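Local coordinates for protein galactan 1,3-beta-galactosidase (Phanerochaete chrysosporium, PDB 7BYT) that probably hydrolyses beta-1,3-galactan from the non-reducing end, as an exo-acting glycoside hydrolase of family 43 that also has a carbohydrate-binding module with calcium, at residues A133-E138 with L152-D157; A184-P189 with L200-T205; S241-D246 with A253-D258. All blocks are in the same frame, centred on the assembly; numbering follows the deposited sequence. Where two conformers were deposited one is given.

Interaction 1: residues A133-E138 with L152-D157; sequences ADSRDE and LLYASD. With GLA (alpha-D-galactopyranose), chain F.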
# COMPACT_ATOMS: atom_id res chain seq x y z
N ALA A 133 26.66 -5.64 -8.44
CA ALA A 133 25.84 -4.68 -9.15
C ALA A 133 24.84 -4.01 -8.21
O ALA A 133 24.60 -4.46 -7.08
CB ALA A 133 25.10 -5.36 -10.31
N ASP A 134 24.25 -2.91 -8.69
CA ASP A 134 23.32 -2.15 -7.87
C ASP A 134 22.12 -2.99 -7.47
O ASP A 134 21.60 -3.81 -8.23
CB ASP A 134 22.73 -0.98 -8.67
CG ASP A 134 23.70 0.14 -8.92
OD1 ASP A 134 24.84 0.11 -8.41
OD2 ASP A 134 23.29 1.07 -9.65
N SER A 135 21.63 -2.72 -6.26
CA SER A 135 20.29 -3.16 -5.86
C SER A 135 19.67 -2.02 -5.09
O SER A 135 20.25 -1.53 -4.11
CB SER A 135 20.39 -4.44 -5.02
OG SER A 135 19.11 -4.87 -4.58
N ARG A 136 18.51 -1.55 -5.55
CA ARG A 136 17.74 -0.54 -4.81
C ARG A 136 16.44 -1.16 -4.33
O ARG A 136 16.48 -2.00 -3.42
CB ARG A 136 17.60 0.77 -5.61
CG ARG A 136 18.95 1.51 -5.70
CD ARG A 136 18.87 2.79 -6.52
NE ARG A 136 20.14 3.53 -6.49
CZ ARG A 136 21.15 3.29 -7.31
NH1 ARG A 136 21.07 2.32 -8.21
NH2 ARG A 136 22.26 4.01 -7.23
N ASP A 137 15.29 -0.81 -4.88
CA ASP A 137 14.07 -1.51 -4.48
C ASP A 137 14.26 -3.01 -4.67
O ASP A 137 14.80 -3.46 -5.69
CB ASP A 137 12.88 -1.09 -5.34
CG ASP A 137 12.27 0.20 -4.90
OD1 ASP A 137 12.91 0.97 -4.16
OD2 ASP A 137 11.14 0.48 -5.35
N GLU A 138 13.82 -3.79 -3.69
CA GLU A 138 14.00 -5.24 -3.75
C GLU A 138 12.83 -5.93 -3.07
O GLU A 138 12.05 -5.33 -2.33
CB GLU A 138 15.33 -5.71 -3.15
CG GLU A 138 15.62 -5.18 -1.73
CD GLU A 138 14.58 -5.54 -0.69
OE1 GLU A 138 14.16 -4.61 0.03
OE2 GLU A 138 14.22 -6.73 -0.55
N LEU A 152 16.26 -13.08 -4.91
CA LEU A 152 16.21 -11.63 -4.77
C LEU A 152 15.62 -11.06 -6.06
O LEU A 152 16.04 -11.44 -7.16
CB LEU A 152 17.61 -11.06 -4.57
CG LEU A 152 17.66 -9.54 -4.33
CD1 LEU A 152 17.07 -9.19 -2.98
CD2 LEU A 152 19.11 -9.04 -4.44
N LEU A 153 14.64 -10.18 -5.92
CA LEU A 153 14.05 -9.45 -7.03
C LEU A 153 14.47 -8.00 -6.83
O LEU A 153 14.23 -7.45 -5.76
CB LEU A 153 12.52 -9.55 -6.96
CG LEU A 153 11.92 -10.86 -6.44
CD1 LEU A 153 10.40 -10.73 -6.44
CD2 LEU A 153 12.33 -12.05 -7.29
N TYR A 154 15.11 -7.39 -7.83
CA TYR A 154 15.73 -6.11 -7.52
C TYR A 154 15.94 -5.20 -8.73
O TYR A 154 16.31 -5.66 -9.82
CB TYR A 154 17.07 -6.29 -6.78
CG TYR A 154 18.12 -7.16 -7.45
CD1 TYR A 154 17.92 -8.53 -7.63
CD2 TYR A 154 19.35 -6.62 -7.84
CE1 TYR A 154 18.90 -9.34 -8.20
CE2 TYR A 154 20.35 -7.42 -8.41
CZ TYR A 154 20.12 -8.77 -8.58
OH TYR A 154 21.09 -9.58 -9.13
N ALA A 155 15.72 -3.90 -8.51
CA ALA A 155 16.03 -2.86 -9.48
C ALA A 155 17.54 -2.63 -9.46
O ALA A 155 18.10 -2.29 -8.41
CB ALA A 155 15.31 -1.58 -9.10
N SER A 156 18.19 -2.82 -10.61
CA SER A 156 19.64 -2.73 -10.72
C SER A 156 20.02 -1.69 -11.78
O SER A 156 19.16 -1.12 -12.45
CB SER A 156 20.23 -4.11 -11.03
OG SER A 156 21.64 -4.13 -10.85
N ASP A 157 21.33 -1.43 -11.89
CA ASP A 157 21.90 -0.51 -12.88
C ASP A 157 21.17 0.83 -12.91
O ASP A 157 20.58 1.24 -13.92
CB ASP A 157 21.99 -1.15 -14.26
CG ASP A 157 22.79 -2.43 -14.24
OD1 ASP A 157 23.92 -2.40 -13.70
OD2 ASP A 157 22.28 -3.46 -14.72
C1 GLA F . 10.36 4.90 -4.52
C2 GLA F . 10.87 3.61 -3.88
C3 GLA F . 10.91 3.81 -2.37
C4 GLA F . 11.88 4.94 -2.04
C5 GLA F . 11.46 6.20 -2.81
C6 GLA F . 12.48 7.34 -2.65
O1 GLA F . 9.06 5.22 -4.00
O2 GLA F . 9.99 2.56 -4.26
O3 GLA F . 11.28 2.60 -1.70
O4 GLA F . 13.24 4.58 -2.32
O5 GLA F . 11.30 5.94 -4.22
O6 GLA F . 13.68 7.04 -3.36
O HOH W 1 25.10 -1.80 -11.17
O HOH W 2 19.05 0.33 -8.95
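Tyr154 lays the CD2 edge of its ring against the backbone of 133-138, with Asp134 O close to the ring plane, 3.6 Å from CD2. Its chi1 of 55° sets CG between the backbone N and the carbonyl carbon, which turns CD2 to Asp134 O. Tyr154 CB comes to 3.3 Å from Ser135 OG. Leu152 CD2 lies over one ring face, towards the rim. Asp134 O takes a hydrogen bond of 2.6 Å from Ser156 OG, in the carbonyl plane and on a lone pair; a small hydroxyl suits this tight spot, and Lys163 bonds it too. Arg136 N gives to Ala155 O and Ala155 N to Asp137 O, both 3.0 Å. Arg136 NH1 meets Asp134 OD2 from above the carboxylate in a salt bridge of 2.9 Å, while Lys129 pairs with Asp134 OD1 and Tyr105 O accepts from Arg136 NH2. The two backbone bonds hold the chain on either side of Asp137, whose OD2 accepts from O2 of the bound galactose at 2.6 Å. The 133-138 segment leads into edge strand 138-142 of an antiparallel four-stranded sheet; strand 150-156 lies next to it, with strand 161-167 on its other side, whose Ser165 bonds Tyr154 OH.

Interaction 2: residues A184-P189 with L200-T205; sequences ATLEAP and LIASHT. With GLA (alpha-D-galactopyranose), chain F.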
# COMPACT_ATOMS: atom_id res chain seq x y z
N ALA A 184 13.75 -2.00 -18.29
CA ALA A 184 12.37 -2.10 -17.83
C ALA A 184 11.99 -1.03 -16.80
O ALA A 184 10.79 -0.81 -16.60
CB ALA A 184 12.11 -3.50 -17.26
N THR A 185 12.95 -0.36 -16.17
CA THR A 185 12.69 0.67 -15.15
C THR A 185 11.59 0.25 -14.18
O THR A 185 10.64 0.99 -13.91
CB THR A 185 12.42 2.06 -15.74
OG1 THR A 185 11.21 2.06 -16.51
CG2 THR A 185 13.58 2.50 -16.62
N LEU A 186 11.74 -0.96 -13.63
CA LEU A 186 10.79 -1.48 -12.66
C LEU A 186 11.32 -1.33 -11.24
O LEU A 186 12.52 -1.50 -10.99
CB LEU A 186 10.52 -2.97 -12.92
CG LEU A 186 9.86 -3.29 -14.25
CD1 LEU A 186 9.74 -4.80 -14.39
CD2 LEU A 186 8.48 -2.65 -14.35
N GLU A 187 10.43 -1.03 -10.31
CA GLU A 187 10.80 -1.07 -8.90
C GLU A 187 9.62 -1.62 -8.10
O GLU A 187 8.68 -2.19 -8.66
CB GLU A 187 11.44 0.23 -8.40
CG GLU A 187 10.56 1.42 -8.48
CD GLU A 187 11.18 2.71 -7.89
OE1 GLU A 187 12.40 2.81 -7.58
OE2 GLU A 187 10.40 3.67 -7.76
N ALA A 188 9.73 -1.54 -6.77
CA ALA A 188 8.72 -2.06 -5.85
C ALA A 188 8.20 -3.45 -6.23
O ALA A 188 6.99 -3.66 -6.33
CB ALA A 188 7.56 -1.07 -5.72
N PRO A 189 9.08 -4.43 -6.44
CA PRO A 189 8.62 -5.74 -6.91
C PRO A 189 8.04 -6.63 -5.81
O PRO A 189 8.33 -6.48 -4.62
CB PRO A 189 9.91 -6.38 -7.44
CG PRO A 189 10.97 -5.81 -6.52
CD PRO A 189 10.56 -4.37 -6.35
N LEU A 200 4.93 -11.58 -11.30
CA LEU A 200 5.68 -10.44 -10.80
C LEU A 200 4.78 -9.21 -10.85
O LEU A 200 4.17 -8.93 -11.89
CB LEU A 200 6.91 -10.21 -11.67
CG LEU A 200 7.69 -8.91 -11.46
CD1 LEU A 200 8.40 -8.90 -10.10
CD2 LEU A 200 8.70 -8.72 -12.60
N ILE A 201 4.68 -8.50 -9.73
CA ILE A 201 4.00 -7.21 -9.64
C ILE A 201 5.06 -6.16 -9.36
O ILE A 201 5.94 -6.37 -8.51
CB ILE A 201 2.95 -7.21 -8.51
CG1 ILE A 201 2.08 -8.47 -8.53
CG2 ILE A 201 2.18 -5.89 -8.47
CD1 ILE A 201 1.17 -8.55 -9.69
N ALA A 202 4.99 -5.03 -10.06
CA ALA A 202 6.01 -4.00 -9.91
C ALA A 202 5.45 -2.65 -10.34
O ALA A 202 4.49 -2.57 -11.12
CB ALA A 202 7.26 -4.32 -10.73
N SER A 203 6.08 -1.60 -9.85
CA SER A 203 5.81 -0.25 -10.33
C SER A 203 6.88 0.15 -11.33
O SER A 203 7.91 -0.51 -11.49
CB SER A 203 5.81 0.76 -9.17
OG SER A 203 7.13 1.06 -8.73
N HIS A 204 6.62 1.24 -12.03
CA HIS A 204 7.70 1.90 -12.75
C HIS A 204 8.39 2.88 -11.81
O HIS A 204 8.12 2.91 -10.60
CB HIS A 204 7.22 2.47 -14.09
CG HIS A 204 7.16 1.46 -15.18
ND1 HIS A 204 8.28 0.92 -15.77
CD2 HIS A 204 6.10 0.86 -15.79
CE1 HIS A 204 7.92 0.05 -16.70
NE2 HIS A 204 6.60 -0.00 -16.73
N THR A 205 9.31 3.68 -12.34
CA THR A 205 10.20 4.51 -11.53
C THR A 205 9.77 5.97 -11.66
O THR A 205 10.10 6.64 -12.65
CB THR A 205 11.65 4.35 -11.96
OG1 THR A 205 11.77 4.66 -13.36
CG2 THR A 205 12.14 2.93 -11.71
C1 GLA F . 10.36 4.90 -4.52
C2 GLA F . 10.87 3.61 -3.88
C3 GLA F . 10.91 3.81 -2.37
C4 GLA F . 11.88 4.94 -2.04
C5 GLA F . 11.46 6.20 -2.81
C6 GLA F . 12.48 7.34 -2.65
O1 GLA F . 9.06 5.22 -4.00
O2 GLA F . 9.99 2.56 -4.26
O3 GLA F . 11.28 2.60 -1.70
O4 GLA F . 13.24 4.58 -2.32
O5 GLA F . 11.30 5.94 -4.22
O6 GLA F . 13.68 7.04 -3.36
O HOH W 3 9.83 4.25 -15.27
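His204 and Thr185 carry the polar side of this contact. His204 ND1 donates to Thr185 O at 3.0 Å from above the carbonyl plane, and the bond is bent, 141° at the hydrogen. Thr185 OG1 also lies within hydrogen-bonding distance of ND1, at 3.2 Å. A water joins Thr185 OG1 to Thr205 N, while Gln228 holds the far nitrogen, NE2, and fixes the turn of the imidazole. Histidine suits the place because its two ring nitrogens can bond on different sides while a face stays available for packing. An alanine in place of His204 would probably leave Thr185 and Gln228 without their shared partner and open a gap beside Leu186.

The backbone bonds are those of an antiparallel hydrogen-bonded pair: Glu187 N gives to Ser203 O at 2.8 Å and Ser203 N returns one to Glu187 O at 2.9 Å.

Apolar contacts fill in around them. Leu186 CD2 sits over one face of the imidazole, 3.9 Å from the ring centroid, a CH-pi contact. Ala202, small enough for its CB to come within 3.3 Å of Glu187 O, also touches Leu186 CB, and Pro189 CB packs on Leu200 CD1 at 4.0 Å.

On the face shared by Glu187 and Ser203, Glu187 CG stands between the backbone N and the carbonyl carbon (chi1 62°). The chain then runs out extended, bringing OE2 within 3.5 Å of galactose C1. The chain turns a corner at Ala188. A short inner strand that delivers an acidic side chain to the sugar at the centre of the fold is consistent with the five-bladed beta-propeller of family 43.

Interaction 3: residues S241-D246 with A253-D258; sequences SQNAFD and AIYMGD. With GLA (alpha-D-galactopyranose), chain F.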
# COMPACT_ATOMS: atom_id res chain seq x y z
N SER A 241 -1.19 4.38 -5.12
CA SER A 241 -0.36 3.57 -4.25
C SER A 241 0.83 3.05 -5.04
O SER A 241 0.94 3.24 -6.25
CB SER A 241 -1.16 2.42 -3.62
OG SER A 241 -1.45 1.43 -4.60
N GLN A 242 1.73 2.38 -4.32
CA GLN A 242 2.86 1.68 -4.91
C GLN A 242 3.00 0.33 -4.23
O GLN A 242 2.92 0.25 -3.00
CB GLN A 242 4.15 2.50 -4.72
CG GLN A 242 5.36 1.86 -5.40
CD GLN A 242 6.64 2.63 -5.17
OE1 GLN A 242 6.81 3.30 -4.14
NE2 GLN A 242 7.57 2.52 -6.12
N ASN A 243 3.22 -0.70 -5.01
CA ASN A 243 3.34 -2.07 -4.49
C ASN A 243 4.32 -2.13 -3.34
O ASN A 243 5.38 -1.48 -3.38
CB ASN A 243 3.82 -2.99 -5.60
CG ASN A 243 3.61 -4.44 -5.30
OD1 ASN A 243 2.55 -4.84 -4.81
ND2 ASN A 243 4.62 -5.27 -5.60
N ALA A 244 3.99 -2.98 -2.37
CA ALA A 244 4.92 -3.28 -1.29
C ALA A 244 5.03 -4.79 -1.08
O ALA A 244 6.14 -5.33 -0.99
CB ALA A 244 4.52 -2.59 0.02
N PHE A 245 3.90 -5.47 -0.99
CA PHE A 245 3.92 -6.91 -0.75
C PHE A 245 2.67 -7.53 -1.34
O PHE A 245 1.58 -6.96 -1.26
CB PHE A 245 4.00 -7.24 0.75
CG PHE A 245 4.48 -8.62 1.02
CD1 PHE A 245 5.84 -8.89 1.03
CD2 PHE A 245 3.59 -9.66 1.19
CE1 PHE A 245 6.30 -10.17 1.25
CE2 PHE A 245 4.05 -10.95 1.41
CZ PHE A 245 5.40 -11.21 1.44
N ASP A 246 2.83 -8.71 -1.93
CA ASP A 246 1.73 -9.42 -2.59
C ASP A 246 1.58 -10.76 -1.90
O ASP A 246 2.42 -11.65 -2.06
CB ASP A 246 2.04 -9.53 -4.08
CG ASP A 246 2.45 -8.20 -4.65
OD1 ASP A 246 1.63 -7.25 -4.54
OD2 ASP A 246 3.59 -8.07 -5.13
N ALA A 253 -5.10 -13.38 -3.91
CA ALA A 253 -3.99 -12.77 -3.19
C ALA A 253 -4.48 -11.45 -2.62
O ALA A 253 -5.63 -11.06 -2.82
CB ALA A 253 -2.77 -12.57 -4.10
N ILE A 254 -3.59 -10.79 -1.88
CA ILE A 254 -3.83 -9.45 -1.34
C ILE A 254 -2.73 -8.54 -1.85
O ILE A 254 -1.54 -8.85 -1.69
CB ILE A 254 -3.85 -9.45 0.19
CG1 ILE A 254 -4.97 -10.36 0.70
CG2 ILE A 254 -4.01 -8.02 0.71
CD1 ILE A 254 -4.96 -10.53 2.22
N TYR A 255 -3.13 -7.42 -2.45
CA TYR A 255 -2.20 -6.36 -2.83
C TYR A 255 -1.99 -5.48 -1.60
O TYR A 255 -2.96 -4.95 -1.05
CB TYR A 255 -2.83 -5.52 -3.94
CG TYR A 255 -2.07 -4.24 -4.22
CD1 TYR A 255 -0.94 -4.26 -5.02
CD2 TYR A 255 -2.47 -3.02 -3.67
CE1 TYR A 255 -0.22 -3.10 -5.27
CE2 TYR A 255 -1.75 -1.85 -3.92
CZ TYR A 255 -0.63 -1.91 -4.72
OH TYR A 255 0.10 -0.77 -4.98
N MET A 256 -0.74 -5.32 -1.18
CA MET A 256 -0.40 -4.41 -0.09
C MET A 256 0.52 -3.35 -0.66
O MET A 256 1.62 -3.66 -1.12
CB MET A 256 0.29 -5.14 1.05
CG MET A 256 -0.63 -6.09 1.77
SD MET A 256 0.31 -7.10 2.90
CE MET A 256 -1.02 -8.01 3.68
N GLY A 257 0.06 -2.09 -0.64
CA GLY A 257 0.84 -0.99 -1.16
C GLY A 257 0.95 0.13 -0.14
O GLY A 257 0.28 0.15 0.90
N ASP A 258 1.82 1.08 -0.46
CA ASP A 258 1.99 2.31 0.32
C ASP A 258 1.41 3.48 -0.46
O ASP A 258 1.57 3.56 -1.69
CB ASP A 258 3.48 2.58 0.55
CG ASP A 258 4.12 1.56 1.46
OD1 ASP A 258 3.78 1.53 2.65
OD2 ASP A 258 4.97 0.78 0.98
C1 GLA F . 10.36 4.90 -4.52
C2 GLA F . 10.87 3.61 -3.88
C3 GLA F . 10.91 3.81 -2.37
C4 GLA F . 11.88 4.94 -2.04
C5 GLA F . 11.46 6.20 -2.81
C6 GLA F . 12.48 7.34 -2.65
O1 GLA F . 9.06 5.22 -4.00
O2 GLA F . 9.99 2.56 -4.26
O3 GLA F . 11.28 2.60 -1.70
O4 GLA F . 13.24 4.58 -2.32
O5 GLA F . 11.30 5.94 -4.22
O6 GLA F . 13.68 7.04 -3.36
O HOH W 4 5.52 1.03 -1.74
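The Tyr255 ring has Ser241 OG at its edge, near the ring plane, and its hydroxyl donates to that oxygen at 2.7 Å; Ser241 OG also bonds Thr238 O. With CG anti to the backbone N (chi1 169°), the ring reaches along the neighbouring strand, where the Asn243 amide crosses it with the two planes 22° apart and OD1 3.3 Å from Tyr255 CE1. The Asp246 carboxylate lies alongside the ring. Asn243 ND2, whose amide plane holds the bond, gives to the syn lone pair of Asp246 OD2 at 3.0 Å, and Ala188 O also accepts from ND2. Strands 242-249 and 252-259 form a beta hairpin, interrupted by a classic beta bulge: Ala244 N and Phe245 N both donate to Met256 O, at 2.8 and 2.9 Å. Before the bulge, Gln242 and Asp258 make a hydrogen-bonded pair. Gly257 suits its place because a CB there would clash with Gln242 O and Tyr255 OH. Within the bulge, Phe245 CB packs on Met256 CB at 4.3 Å. Gln242 runs out extended to the galactose, where NE2 makes a weak bond of 3.1 Å to O2, while Trp260 NE1 bonds its OE1.

How the interactions relate
The three contacts follow one another along the chain, each joining segments of a separate antiparallel sheet, and all meet the same galactose. Centres of interactions 1 and 2 are about 10 Å apart, those of 2 and 3 about 12 Å, and those of 1 and 3 about 18 Å, which puts interaction 2 between the others. Asp137 OD2 of interaction 1 probably accepts from Ala188 N at 2.8 Å. From interaction 3, Asn243 ND2 probably donates to Ala188 O at 2.9 Å, and Gln242 NE2 to Ser203 OG at 3.0 Å. The corner at Ala188 thus ties both neighbours together. Asp137, Glu187 and Gln242 converge on the sugar, and Glu81, Arg82 and Gly207 O also bond it.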